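Local structure of glucosamine-6-phosphate deaminase (Bacillus subtilis, 2BKX) at residues A[206-211]-A[216-221]. The protein belongs to the glucosamine-6-phosphate isomerase/6-phosphogluconolactonase family, as a deaminase with a Rossmann-like alpha/beta fold that holds fructose-6-phosphate in this structure. Residues are numbered along the deposited sequence; the frame is centred on the assembly and turned at random.
Sequences VRKLLE and EDFPAS
Lys208 crosses one face of the Phe218 ring at a slant, an example of a lysine whose hydrocarbon part does apolar work while its charge stays at the surface. Its CB sits over that face, 3.8 Å from the centroid and 16° off the normal, a CH-pi contact displaced toward the rim at CE1 and CZ. Beyond CG the chain runs extended; CD passes CD1 of Phe218 at 3.8 Å, and the tip then leads away. NZ ends 5.2 Å from OD2 of Asp217, too far for a salt bridge, although the opposite charges probably attract weakly. CB of Phe218 already points at the helix, and chi1 of -166°, with CG anti to the backbone N, carries the ring on toward it; its CE2 comes within 3.7 Å of the backbone N of Leu209, approached obliquely. Helix 203-211 links strand 193-197 to its parallel neighbour 229-234, a beta-alpha-beta crossover of the Rossmann-like sheet, with 216-221 in the loop after the helix. Leu209, buried between these elements, touches Leu195 of strand 193-197, while its CD1 meets the short 3-10 turn at O of Ala220 (3.6 Å) and, more loosely, at CB of the same residue. That turn is held by the carbonyl O of Phe218, which accepts from both N and OG of Ser221, the hydroxyl bond being 2.8 Å long. Ala220 also touches Ile133, which lines the ligand pocket, its own side chain lying about 9 Å from the bound fructose-6-phosphate.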
loop_
_atom_site.group_PDB
_atom_site.type_symbol
_atom_site.label_atom_id
_atom_site.label_comp_id
_atom_site.label_asym_id
_atom_site.label_seq_id
_atom_site.Cartn_x
_atom_site.Cartn_y
_atom_site.Cartn_z
ATOM N N VAL A 206 12.035 -9.141 5.617
ATOM C CA VAL A 206 12.566 -9.604 4.330
ATOM C C VAL A 206 13.058 -11.046 4.454
ATOM O O VAL A 206 12.793 -11.882 3.593
ATOM C CB VAL A 206 13.685 -8.671 3.812
ATOM C CG1 VAL A 206 14.465 -9.308 2.680
ATOM C CG2 VAL A 206 13.089 -7.343 3.367
ATOM N N ARG A 207 13.804 -11.322 5.518
ATOM C CA ARG A 207 14.289 -12.687 5.737
ATOM C C ARG A 207 13.155 -13.700 5.774
ATOM O O ARG A 207 13.211 -14.740 5.123
ATOM C CB ARG A 207 15.120 -12.761 7.025
ATOM C CG ARG A 207 15.766 -14.111 7.246
ATOM C CD ARG A 207 16.483 -14.154 8.591
ATOM N NE ARG A 207 17.064 -15.457 8.888
ATOM C CZ ARG A 207 18.260 -15.837 8.471
ATOM N NH1 ARG A 207 18.712 -17.062 8.766
ATOM N NH2 ARG A 207 19.012 -15.009 7.748
ATOM N N LYS A 208 12.116 -13.393 6.543
ATOM C CA LYS A 208 10.976 -14.307 6.635
ATOM C C LYS A 208 10.270 -14.458 5.283
ATOM O O LYS A 208 9.854 -15.547 4.898
ATOM C CB LYS A 208 9.974 -13.872 7.719
ATOM C CG LYS A 208 10.475 -14.051 9.141
ATOM C CD LYS A 208 9.363 -13.811 10.181
ATOM C CE LYS A 208 9.862 -13.943 11.605
ATOM N NZ LYS A 208 8.766 -13.828 12.608
ATOM N N LEU A 209 10.109 -13.372 4.543
ATOM C CA LEU A 209 9.454 -13.433 3.244
ATOM C C LEU A 209 10.226 -14.358 2.305
ATOM O O LEU A 209 9.667 -15.278 1.656
ATOM C CB LEU A 209 9.321 -12.023 2.638
ATOM C CG LEU A 209 8.639 -11.985 1.289
ATOM C CD1 LEU A 209 7.162 -12.425 1.447
ATOM C CD2 LEU A 209 8.769 -10.603 0.717
ATOM N N LEU A 210 11.537 -14.157 2.261
ATOM C CA LEU A 210 12.388 -14.901 1.344
ATOM C C LEU A 210 12.580 -16.369 1.751
ATOM O O LEU A 210 12.845 -17.204 0.888
ATOM C CB LEU A 210 13.727 -14.204 1.162
ATOM C CG LEU A 210 13.684 -12.854 0.495
ATOM C CD1 LEU A 210 15.084 -12.275 0.399
ATOM C CD2 LEU A 210 12.978 -12.881 -0.862
ATOM N N GLU A 211 12.448 -16.691 3.032
ATOM C CA GLU A 211 12.536 -18.097 3.509
ATOM C C GLU A 211 11.341 -18.910 3.010
ATOM O O GLU A 211 11.430 -20.109 2.871
ATOM C CB GLU A 211 12.643 -18.153 5.038
ATOM C CG GLU A 211 14.068 -17.797 5.513
ATOM C CD GLU A 211 14.301 -17.833 7.027
ATOM O OE1 GLU A 211 13.382 -17.511 7.814
ATOM O OE2 GLU A 211 15.464 -18.139 7.418
ATOM N N GLU A 216 -0.429 -17.795 7.952
ATOM C CA GLU A 216 -1.132 -16.605 8.419
ATOM C C GLU A 216 -0.358 -15.822 9.455
ATOM O O GLU A 216 -0.629 -14.635 9.653
ATOM C CB GLU A 216 -2.497 -16.947 9.016
ATOM C CG GLU A 216 -3.495 -17.506 8.057
ATOM C CD GLU A 216 -4.856 -17.705 8.731
ATOM O OE1 GLU A 216 -5.158 -17.156 9.852
ATOM O OE2 GLU A 216 -5.673 -18.391 8.128
ATOM N N ASP A 217 0.639 -16.446 10.102
ATOM C CA ASP A 217 1.427 -15.726 11.088
ATOM C C ASP A 217 2.303 -14.652 10.440
ATOM O O ASP A 217 2.762 -13.748 11.133
ATOM C CB ASP A 217 2.299 -16.693 11.919
ATOM C CG ASP A 217 2.877 -16.042 13.185
ATOM O OD1 ASP A 217 2.112 -15.481 14.003
ATOM O OD2 ASP A 217 4.116 -16.080 13.358
ATOM N N PHE A 218 2.538 -14.751 9.127
ATOM C CA PHE A 218 3.331 -13.762 8.382
ATOM C C PHE A 218 2.557 -13.359 7.116
ATOM O O PHE A 218 2.660 -14.013 6.062
ATOM C CB PHE A 218 4.690 -14.343 8.029
ATOM C CG PHE A 218 5.670 -13.331 7.575
ATOM C CD1 PHE A 218 6.252 -12.470 8.468
ATOM C CD2 PHE A 218 5.992 -13.232 6.222
ATOM C CE1 PHE A 218 7.142 -11.522 8.040
ATOM C CE2 PHE A 218 6.844 -12.266 5.770
ATOM C CZ PHE A 218 7.409 -11.400 6.658
ATOM N N PRO A 219 1.683 -12.336 7.228
ATOM C CA PRO A 219 0.717 -12.035 6.172
ATOM C C PRO A 219 1.294 -11.917 4.768
ATOM O O PRO A 219 0.699 -12.384 3.806
ATOM C CB PRO A 219 0.057 -10.731 6.667
ATOM C CG PRO A 219 0.149 -10.825 8.160
ATOM C CD PRO A 219 1.419 -11.533 8.449
ATOM N N ALA A 220 2.465 -11.302 4.651
ATOM C CA ALA A 220 3.059 -11.084 3.333
ATOM C C ALA A 220 3.374 -12.422 2.615
ATOM O O ALA A 220 3.578 -12.446 1.416
ATOM C CB ALA A 220 4.321 -10.264 3.439
ATOM N N SER A 221 3.448 -13.512 3.366
ATOM C CA SER A 221 3.696 -14.812 2.768
ATOM C C SER A 221 2.589 -15.254 1.838
ATOM O O SER A 221 2.817 -16.109 0.980
ATOM C CB SER A 221 3.940 -15.877 3.847
ATOM O OG SER A 221 2.774 -16.287 4.501
#